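PDB 1JL5: outer membrane protein YopM from Yersinia pestis, which probably acts as a secreted effector that alters host cell physiology and so promotes survival of the bacterium in host tissues. Local coordinates for residues A[322-326]-A[327-331]; A[333-336]-A[337-341]; A[354-357]-A[358-361]; A[373-376]-A[377-381]. One frame throughout, in Å; residues are numbered along the deposited sequence.

Contact 1: A[322-326]-A[327-331]. With CA (calcium ion), chain B.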
loop_
_atom_site.group_PDB
_atom_site.type_symbol
_atom_site.label_atom_id
_atom_site.label_comp_id
_atom_site.label_asym_id
_atom_site.label_seq_id
_atom_site.Cartn_x
_atom_site.Cartn_y
_atom_site.Cartn_z
ATOM N N LEU A 322 8.464 14.797 12.424
ATOM C CA LEU A 322 9.363 13.845 13.006
ATOM C C LEU A 322 8.922 12.479 12.555
ATOM O O LEU A 322 7.818 12.033 12.866
ATOM C CB LEU A 322 9.320 13.895 14.522
ATOM C CG LEU A 322 10.196 12.820 15.167
ATOM C CD1 LEU A 322 11.650 13.061 14.780
ATOM C CD2 LEU A 322 10.021 12.845 16.679
ATOM N N ASN A 323 9.779 11.827 11.790
ATOM C CA ASN A 323 9.481 10.486 11.361
ATOM C C ASN A 323 10.588 9.621 11.916
ATOM O O ASN A 323 11.725 9.667 11.450
ATOM C CB ASN A 323 9.453 10.368 9.844
ATOM C CG ASN A 323 8.985 9.008 9.398
ATOM O OD1 ASN A 323 9.023 8.054 10.176
ATOM N ND2 ASN A 323 8.551 8.900 8.151
ATOM N N VAL A 324 10.260 8.863 12.950
ATOM C CA VAL A 324 11.219 7.962 13.564
ATOM C C VAL A 324 10.550 6.607 13.521
ATOM O O VAL A 324 10.774 5.732 14.355
ATOM C CB VAL A 324 11.519 8.360 15.005
ATOM C CG1 VAL A 324 12.305 9.659 15.017
ATOM C CG2 VAL A 324 10.226 8.507 15.777
ATOM N N SER A 325 9.700 6.464 12.521
ATOM C CA SER A 325 8.977 5.232 12.317
ATOM C C SER A 325 9.965 4.094 12.195
ATOM O O SER A 325 11.079 4.259 11.695
ATOM C CB SER A 325 8.159 5.304 11.031
ATOM O OG SER A 325 7.455 4.093 10.841
ATOM N N ASN A 326 9.546 2.933 12.657
ATOM C CA ASN A 326 10.366 1.753 12.555
ATOM C C ASN A 326 11.743 1.914 13.155
ATOM O O ASN A 326 12.759 1.830 12.471
ATOM C CB ASN A 326 10.492 1.325 11.095
ATOM C CG ASN A 326 11.149 -0.023 10.960
ATOM O OD1 ASN A 326 10.999 -0.873 11.832
ATOM N ND2 ASN A 326 11.873 -0.232 9.869
ATOM N N ASN A 327 11.764 2.163 14.449
ATOM C CA ASN A 327 13.013 2.276 15.156
ATOM C C ASN A 327 12.845 1.436 16.384
ATOM O O ASN A 327 12.006 0.544 16.401
ATOM C CB ASN A 327 13.326 3.727 15.480
ATOM C CG ASN A 327 14.065 4.401 14.349
ATOM O OD1 ASN A 327 15.193 4.025 14.032
ATOM N ND2 ASN A 327 13.432 5.379 13.719
ATOM N N LYS A 328 13.638 1.690 17.408
ATOM C CA LYS A 328 13.529 0.889 18.608
ATOM C C LYS A 328 13.290 1.793 19.787
ATOM O O LYS A 328 13.787 1.566 20.883
ATOM C CB LYS A 328 14.794 0.060 18.788
ATOM C CG LYS A 328 15.049 -0.867 17.606
ATOM C CD LYS A 328 13.938 -1.894 17.483
ATOM C CE LYS A 328 14.010 -2.645 16.162
ATOM N NZ LYS A 328 15.325 -3.314 15.948
ATOM N N LEU A 329 12.499 2.822 19.531
ATOM C CA LEU A 329 12.155 3.795 20.542
ATOM C C LEU A 329 11.110 3.236 21.479
ATOM O O LEU A 329 10.066 2.750 21.047
ATOM C CB LEU A 329 11.609 5.059 19.885
ATOM C CG LEU A 329 12.646 5.836 19.082
ATOM C CD1 LEU A 329 11.960 6.853 18.185
ATOM C CD2 LEU A 329 13.610 6.505 20.044
ATOM N N ILE A 330 11.400 3.283 22.767
ATOM C CA ILE A 330 10.429 2.827 23.738
ATOM C C ILE A 330 9.821 4.112 24.288
ATOM O O ILE A 330 8.830 4.099 25.011
ATOM C CB ILE A 330 11.092 2.010 24.861
ATOM C CG1 ILE A 330 12.182 2.838 25.533
ATOM C CG2 ILE A 330 11.664 0.725 24.298
ATOM C CD1 ILE A 330 11.820 3.307 26.911
ATOM N N GLU A 331 10.413 5.230 23.897
ATOM C CA GLU A 331 9.936 6.516 24.344
ATOM C C GLU A 331 10.376 7.626 23.408
ATOM O O GLU A 331 11.494 7.620 22.895
ATOM C CB GLU A 331 10.450 6.788 25.757
ATOM C CG GLU A 331 9.841 7.990 26.431
ATOM C CD GLU A 331 10.209 8.042 27.903
ATOM O OE1 GLU A 331 11.412 8.174 28.205
ATOM O OE2 GLU A 331 9.294 7.951 28.752
HETATM CA CA CA B . 10.810 -2.754 13.038
HETATM O O HOH W 1 10.993 -1.318 14.854
HETATM O O HOH W 2 10.859 -3.628 11.011
HETATM O O HOH W 3 8.595 -2.929 13.009
#
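N327 swings CG away from its own carbonyl carbon and beside the backbone N (chi1 -87°), which folds the amide back so that ND2 meets O of V324 at 2.8 Å. The bond is fairly straight at the hydrogen (165°), and the acceptor lies close to the N327 amide plane; seen from V324, the donor stands above the carbonyl plane and not on a lone pair. ND2 also donates to the backbone O of A304, while OD1 accepts from the backbone N of N307 and of I309. This is the asparagine ladder of leucine-rich repeats: a buried amide ties each coil to the one before. N347 repeats the pattern, giving V324 O a second donor.

Beside the amide, V324 and L329 cross at about a right angle, with CG2 of V324 only 3.4 Å from CD1 of L329, a tight fit. N323 OD1 takes the backbone N-H of S325 at 2.9 Å, an Asx turn just past strand 321-323.

N326 points the other way and binds calcium through OD1 at 2.2 Å. Three waters, and N246 and D266 of the second subunit, complete the site; the water 2.3 Å from calcium also lies 2.6 Å from N327 O, to which it can donate. ND2 of N326 bonds S306 OG and E286 of the second subunit, which fixes the amide's flip and makes the turn part of a calcium-bridged interface.

Contact 2: A[333-336]-A[337-341]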
loop_
_atom_site.group_PDB
_atom_site.type_symbol
_atom_site.label_atom_id
_atom_site.label_comp_id
_atom_site.label_asym_id
_atom_site.label_seq_id
_atom_site.Cartn_x
_atom_site.Cartn_y
_atom_site.Cartn_z
ATOM N N PRO A 333 10.992 11.751 22.850
ATOM C CA PRO A 333 11.283 12.870 23.741
ATOM C C PRO A 333 10.085 13.810 23.690
ATOM O O PRO A 333 9.149 13.586 22.914
ATOM C CB PRO A 333 12.528 13.492 23.117
ATOM C CG PRO A 333 12.323 13.232 21.663
ATOM C CD PRO A 333 11.828 11.806 21.642
ATOM N N ALA A 334 10.100 14.845 24.522
ATOM C CA ALA A 334 9.013 15.805 24.526
ATOM C C ALA A 334 8.858 16.253 23.084
ATOM O O ALA A 334 9.841 16.499 22.389
ATOM C CB ALA A 334 9.356 16.990 25.417
ATOM N N LEU A 335 7.623 16.339 22.621
ATOM C CA LEU A 335 7.391 16.750 21.256
ATOM C C LEU A 335 7.388 18.262 21.150
ATOM O O LEU A 335 6.710 18.946 21.911
ATOM C CB LEU A 335 6.062 16.191 20.766
ATOM C CG LEU A 335 5.980 14.669 20.796
ATOM C CD1 LEU A 335 4.600 14.230 20.344
ATOM C CD2 LEU A 335 7.070 14.080 19.905
ATOM N N PRO A 336 8.167 18.807 20.211
ATOM C CA PRO A 336 8.191 20.260 20.067
ATOM C C PRO A 336 6.788 20.761 19.744
ATOM O O PRO A 336 6.077 20.159 18.942
ATOM C CB PRO A 336 9.181 20.476 18.922
ATOM C CG PRO A 336 9.085 19.206 18.132
ATOM C CD PRO A 336 9.021 18.158 19.204
ATOM N N PRO A 337 6.355 21.853 20.395
ATOM C CA PRO A 337 5.014 22.374 20.119
ATOM C C PRO A 337 4.767 22.720 18.655
ATOM O O PRO A 337 3.629 22.843 18.231
ATOM C CB PRO A 337 4.900 23.587 21.054
ATOM C CG PRO A 337 6.324 23.901 21.438
ATOM C CD PRO A 337 6.955 22.543 21.548
ATOM N N ARG A 338 5.830 22.868 17.881
ATOM C CA ARG A 338 5.670 23.181 16.470
ATOM C C ARG A 338 5.430 21.908 15.665
ATOM O O ARG A 338 5.016 21.968 14.513
ATOM C CB ARG A 338 6.918 23.885 15.929
ATOM C CG ARG A 338 6.614 25.223 15.300
ATOM C CD ARG A 338 7.087 25.318 13.867
ATOM N NE ARG A 338 8.204 26.242 13.760
ATOM C CZ ARG A 338 8.707 26.688 12.617
ATOM N NH1 ARG A 338 8.197 26.300 11.455
ATOM N NH2 ARG A 338 9.726 27.533 12.640
ATOM N N LEU A 339 5.689 20.757 16.278
ATOM C CA LEU A 339 5.530 19.482 15.588
ATOM C C LEU A 339 4.156 19.335 14.954
ATOM O O LEU A 339 3.137 19.356 15.638
ATOM C CB LEU A 339 5.760 18.316 16.545
ATOM C CG LEU A 339 5.999 16.990 15.820
ATOM C CD1 LEU A 339 7.276 17.106 14.992
ATOM C CD2 LEU A 339 6.112 15.853 16.821
ATOM N N GLU A 340 4.134 19.174 13.642
ATOM C CA GLU A 340 2.880 19.008 12.933
ATOM C C GLU A 340 2.686 17.576 12.491
ATOM O O GLU A 340 1.566 17.087 12.399
ATOM C CB GLU A 340 2.860 19.895 11.717
ATOM C CG GLU A 340 2.693 21.326 12.032
ATOM C CD GLU A 340 2.844 22.156 10.797
ATOM O OE1 GLU A 340 2.021 21.994 9.852
ATOM O OE2 GLU A 340 3.795 22.962 10.765
ATOM N N ARG A 341 3.788 16.899 12.220
ATOM C CA ARG A 341 3.714 15.526 11.776
ATOM C C ARG A 341 4.579 14.644 12.644
ATOM O O ARG A 341 5.790 14.836 12.743
ATOM C CB ARG A 341 4.163 15.426 10.322
ATOM C CG ARG A 341 3.219 16.081 9.331
ATOM C CD ARG A 341 3.952 16.467 8.058
ATOM N NE ARG A 341 3.308 15.960 6.850
ATOM C CZ ARG A 341 3.418 14.709 6.403
ATOM N NH1 ARG A 341 4.153 13.814 7.062
ATOM N NH2 ARG A 341 2.797 14.353 5.284
#
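P336 and L339 are the two ends of a type I beta turn, the bend that carries the chain of this leucine-rich-repeat solenoid toward strand 341-343. P336 is the residue most enclosed by the contact. Its CG rests 3.8 Å from CB of L339, and its carbonyl O accepts the backbone N-H of L339 at 2.8 Å. A second proline, P337, takes the first inner corner of the turn, where the required phi (-57°) is one that its ring imposes anyway; its CD packs 4.0 Å from CB of P336.

L339 sends CG anti to its backbone N (chi1 -164°), which carries its CD2 branch across to L335. L339 offers this one methyl, which lies against L335 from CB to its CD2 branch, and L335 goes on to pack against L355 of the next coil, while P336 leans on L315 of the previous one.

R338 leads its guanidinium away from the turn, to a salt bridge with E320 and to backbone oxygens of N80 and G55 of the third subunit. Just ahead of the turn, L335 reaches forward so that its CD2 lies 3.7 Å from CD2 of L339.

Contact 3: A[354-357]-A[358-361]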
loop_
_atom_site.group_PDB
_atom_site.type_symbol
_atom_site.label_atom_id
_atom_site.label_comp_id
_atom_site.label_asym_id
_atom_site.label_seq_id
_atom_site.Cartn_x
_atom_site.Cartn_y
_atom_site.Cartn_z
ATOM N N GLU A 354 2.957 13.904 25.190
ATOM C CA GLU A 354 1.846 14.824 25.011
ATOM C C GLU A 354 1.999 15.433 23.630
ATOM O O GLU A 354 3.062 15.939 23.272
ATOM C CB GLU A 354 1.891 15.919 26.065
ATOM C CG GLU A 354 0.715 16.863 25.990
ATOM C CD GLU A 354 0.724 17.865 27.113
ATOM O OE1 GLU A 354 1.664 18.685 27.166
ATOM O OE2 GLU A 354 -0.206 17.828 27.946
ATOM N N LEU A 355 0.935 15.380 22.849
ATOM C CA LEU A 355 0.977 15.898 21.499
ATOM C C LEU A 355 0.862 17.408 21.431
ATOM O O LEU A 355 0.049 18.010 22.122
ATOM C CB LEU A 355 -0.138 15.260 20.678
ATOM C CG LEU A 355 -0.024 13.736 20.583
ATOM C CD1 LEU A 355 -1.203 13.183 19.801
ATOM C CD2 LEU A 355 1.301 13.365 19.905
ATOM N N PRO A 356 1.695 18.042 20.597
ATOM C CA PRO A 356 1.636 19.498 20.471
ATOM C C PRO A 356 0.281 19.863 19.873
ATOM O O PRO A 356 -0.274 19.109 19.074
ATOM C CB PRO A 356 2.811 19.811 19.551
ATOM C CG PRO A 356 2.919 18.576 18.706
ATOM C CD PRO A 356 2.723 17.472 19.712
ATOM N N GLN A 357 -0.246 21.015 20.262
ATOM C CA GLN A 357 -1.558 21.462 19.813
ATOM C C GLN A 357 -1.744 21.771 18.338
ATOM O O GLN A 357 -2.868 21.976 17.893
ATOM C CB GLN A 357 -1.992 22.667 20.650
ATOM C CG GLN A 357 -2.220 22.310 22.106
ATOM C CD GLN A 357 -3.091 21.077 22.253
ATOM O OE1 GLN A 357 -4.166 20.990 21.656
ATOM N NE2 GLN A 357 -2.630 20.114 23.048
ATOM N N ASN A 358 -0.661 21.818 17.578
ATOM C CA ASN A 358 -0.755 22.093 16.147
ATOM C C ASN A 358 -0.426 20.823 15.361
ATOM O O ASN A 358 -0.265 20.863 14.140
ATOM C CB ASN A 358 0.220 23.206 15.749
ATOM C CG ASN A 358 -0.466 24.541 15.534
ATOM O OD1 ASN A 358 -0.962 24.828 14.444
ATOM N ND2 ASN A 358 -0.501 25.366 16.576
ATOM N N LEU A 359 -0.325 19.700 16.065
ATOM C CA LEU A 359 -0.012 18.441 15.399
ATOM C C LEU A 359 -1.100 18.142 14.385
ATOM O O LEU A 359 -2.279 18.087 14.722
ATOM C CB LEU A 359 0.081 17.296 16.406
ATOM C CG LEU A 359 0.640 16.000 15.804
ATOM C CD1 LEU A 359 2.105 16.214 15.403
ATOM C CD2 LEU A 359 0.514 14.866 16.809
ATOM N N LYS A 360 -0.697 17.959 13.138
ATOM C CA LYS A 360 -1.641 17.674 12.075
ATOM C C LYS A 360 -1.683 16.192 11.793
ATOM O O LYS A 360 -2.718 15.633 11.439
ATOM C CB LYS A 360 -1.230 18.397 10.798
ATOM C CG LYS A 360 -1.180 19.897 10.941
ATOM C CD LYS A 360 -2.523 20.452 11.391
ATOM C CE LYS A 360 -2.484 21.973 11.474
ATOM N NZ LYS A 360 -1.378 22.453 12.349
ATOM N N GLN A 361 -0.538 15.555 11.956
ATOM C CA GLN A 361 -0.442 14.147 11.665
ATOM C C GLN A 361 0.211 13.349 12.764
ATOM O O GLN A 361 1.282 13.688 13.260
ATOM C CB GLN A 361 0.324 13.969 10.365
ATOM C CG GLN A 361 0.496 12.542 9.929
ATOM C CD GLN A 361 1.324 12.469 8.683
ATOM O OE1 GLN A 361 2.458 12.936 8.660
ATOM N NE2 GLN A 361 0.763 11.897 7.627
#
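L359 closes on P356 and L355 from the far end of a type I beta turn, and its side chain can be followed outward atom by atom. CB starts 3.2 Å from the carbonyl O of P356 and 3.9 Å from P356 CG, so it sits against both the backbone and the ring of the proline. With chi1 at -170°, CG runs out opposite the backbone N, and the side chain forks there. CD1 stays near the proline, 4.1 Å from its CG. CD2 takes the other direction and presses on the fork of L355, 3.5 Å from CD2 and 3.8 Å from CD1, so this branch joins the turn's last residue to the leucine just before the turn.

The backbone of the same residue locks the bend: L359 N donates to P356 O at 3.1 Å. Outside the bend, K360 curls back through bends at chi2 and chi4, and NZ donates to the backbone O of N358 at 2.6 Å, with a longer, weak bond to N358 OD1. N358 ND2 in turn has a weak bond to N122 of the third subunit.

The turn leads straight into strand 361-363. L355 and L359 both pack on L342 of the adjoining strand 341-343, at the buried side of the coil, and L355 also touches L335 one coil back and P373 and P376 one coil on.

Contact 4: A[373-376]-A[377-381]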
loop_
_atom_site.group_PDB
_atom_site.type_symbol
_atom_site.label_atom_id
_atom_site.label_comp_id
_atom_site.label_asym_id
_atom_site.label_seq_id
_atom_site.Cartn_x
_atom_site.Cartn_y
_atom_site.Cartn_z
ATOM N N PRO A 373 -2.481 8.659 22.966
ATOM C CA PRO A 373 -2.321 9.944 23.644
ATOM C C PRO A 373 -3.531 10.807 23.328
ATOM O O PRO A 373 -4.265 10.527 22.378
ATOM C CB PRO A 373 -1.053 10.492 23.016
ATOM C CG PRO A 373 -1.194 10.032 21.590
ATOM C CD PRO A 373 -1.645 8.593 21.753
ATOM N N ASP A 374 -3.759 11.843 24.125
ATOM C CA ASP A 374 -4.875 12.726 23.845
ATOM C C ASP A 374 -4.567 13.298 22.472
ATOM O O ASP A 374 -3.450 13.737 22.209
ATOM C CB ASP A 374 -4.962 13.847 24.881
ATOM C CG ASP A 374 -5.331 13.337 26.255
ATOM O OD1 ASP A 374 -6.327 12.588 26.357
ATOM O OD2 ASP A 374 -4.631 13.685 27.233
ATOM N N ILE A 375 -5.549 13.275 21.587
ATOM C CA ILE A 375 -5.347 13.783 20.247
ATOM C C ILE A 375 -5.752 15.238 20.127
ATOM O O ILE A 375 -6.921 15.582 20.281
ATOM C CB ILE A 375 -6.147 12.958 19.222
ATOM C CG1 ILE A 375 -5.757 11.483 19.336
ATOM C CG2 ILE A 375 -5.893 13.473 17.821
ATOM C CD1 ILE A 375 -4.251 11.236 19.294
ATOM N N PRO A 376 -4.779 16.122 19.870
ATOM C CA PRO A 376 -5.105 17.541 19.734
ATOM C C PRO A 376 -6.135 17.684 18.624
ATOM O O PRO A 376 -6.134 16.906 17.667
ATOM C CB PRO A 376 -3.762 18.165 19.365
ATOM C CG PRO A 376 -2.791 17.306 20.116
ATOM C CD PRO A 376 -3.321 15.912 19.838
ATOM N N GLU A 377 -7.014 18.670 18.754
ATOM C CA GLU A 377 -8.047 18.898 17.754
ATOM C C GLU A 377 -7.402 19.178 16.404
ATOM O O GLU A 377 -8.012 18.978 15.353
ATOM C CB GLU A 377 -8.927 20.081 18.168
ATOM C CG GLU A 377 -10.419 19.773 18.179
ATOM C CD GLU A 377 -10.822 18.841 19.312
ATOM O OE1 GLU A 377 -10.233 17.744 19.427
ATOM O OE2 GLU A 377 -11.735 19.208 20.086
ATOM N N SER A 378 -6.157 19.639 16.434
ATOM C CA SER A 378 -5.434 19.950 15.207
ATOM C C SER A 378 -5.142 18.707 14.368
ATOM O O SER A 378 -5.041 18.785 13.148
ATOM C CB SER A 378 -4.119 20.646 15.541
ATOM O OG SER A 378 -3.331 19.829 16.386
ATOM N N VAL A 379 -5.002 17.561 15.018
ATOM C CA VAL A 379 -4.701 16.334 14.295
ATOM C C VAL A 379 -5.737 16.050 13.221
ATOM O O VAL A 379 -6.904 15.809 13.520
ATOM C CB VAL A 379 -4.624 15.135 15.252
ATOM C CG1 VAL A 379 -4.340 13.857 14.471
ATOM C CG2 VAL A 379 -3.539 15.381 16.287
ATOM N N GLU A 380 -5.298 16.089 11.967
ATOM C CA GLU A 380 -6.172 15.830 10.827
ATOM C C GLU A 380 -5.932 14.410 10.328
ATOM O O GLU A 380 -6.841 13.734 9.860
ATOM C CB GLU A 380 -5.853 16.790 9.677
ATOM C CG GLU A 380 -5.701 18.239 10.075
ATOM C CD GLU A 380 -5.281 19.123 8.910
ATOM O OE1 GLU A 380 -4.372 18.725 8.151
ATOM O OE2 GLU A 380 -5.849 20.224 8.760
ATOM N N ASP A 381 -4.684 13.977 10.433
ATOM C CA ASP A 381 -4.262 12.668 9.966
ATOM C C ASP A 381 -3.779 11.833 11.137
ATOM O O ASP A 381 -2.689 12.052 11.660
ATOM C CB ASP A 381 -3.137 12.849 8.958
ATOM C CG ASP A 381 -2.674 11.551 8.368
ATOM O OD1 ASP A 381 -2.994 10.482 8.933
ATOM O OD2 ASP A 381 -1.975 11.604 7.340
HETATM O O HOH W 4 -8.327 15.993 15.863
#
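The P376 ring carries V379 CG2 over one face, 3.6 Å from ring atom CD. S378 OG comes to the same side of the ring, nearer its other end, 3.4 Å from CB, and L355 of the preceding coil packs against the rim around CG and CD. The carbonyl that follows is a second flat group, with V379 N above one face and a water on the other side, nearer the plane. V379 N donates to P376 O at 3.0 Å (55° out of the plane), and the water lies 3.0 Å from the same oxygen. The same water lies 2.7 Å from V379 O and can bridge the two carbonyls, though it has more acceptors near it than protons.

P376 to V379 is a type I beta turn, and it brings the chain of the leucine-rich-repeat solenoid round to its last modelled strand, 381-385. I375 holds CG2 anti to its backbone N (chi1 -56°, the CG1 branch lying beside that N). The side chains of I375 and V379 cross at about a right angle, with I375 CG2 modelled 3.3 Å from V379 CB, tighter than usual. Here a beta-branched pair does the packing, and I375 continues onto L362 and L382 of the two neighbouring strands.

S378 OG lies within hydrogen-bonding reach of the backbone O of L359, its stronger partner, and of Q357; its single proton can be given to one or shared between them, and either way this turn is tied to the one before it. Further along, the D381 carboxylate is shared between H363 and Q361, and its backbone joins an antiparallel ladder with a strand of the fourth subunit.

In the fold
Along the chain the four contacts follow in series, none enclosing or crossing another, and each closes just a short local bend. Contact 1 turns the chain just after strand 321-323, and contact 2 sits about 14 Å away, centre to centre, at the entry to strand 341-343; L322 N and R341 O, 2.7 Å apart, probably bond between them. Contacts 3 and 4 occupy the equivalent entries to strands 361-363 and 381-385. Their spacing is close, about 7 Å from contact 2 to contact 3 and about 6 Å from contact 3 to contact 4 between centres, and probable backbone bonds stitch E340 to K360 and Q361, then K360 to E380. Together they stack the last modelled coils of the solenoid.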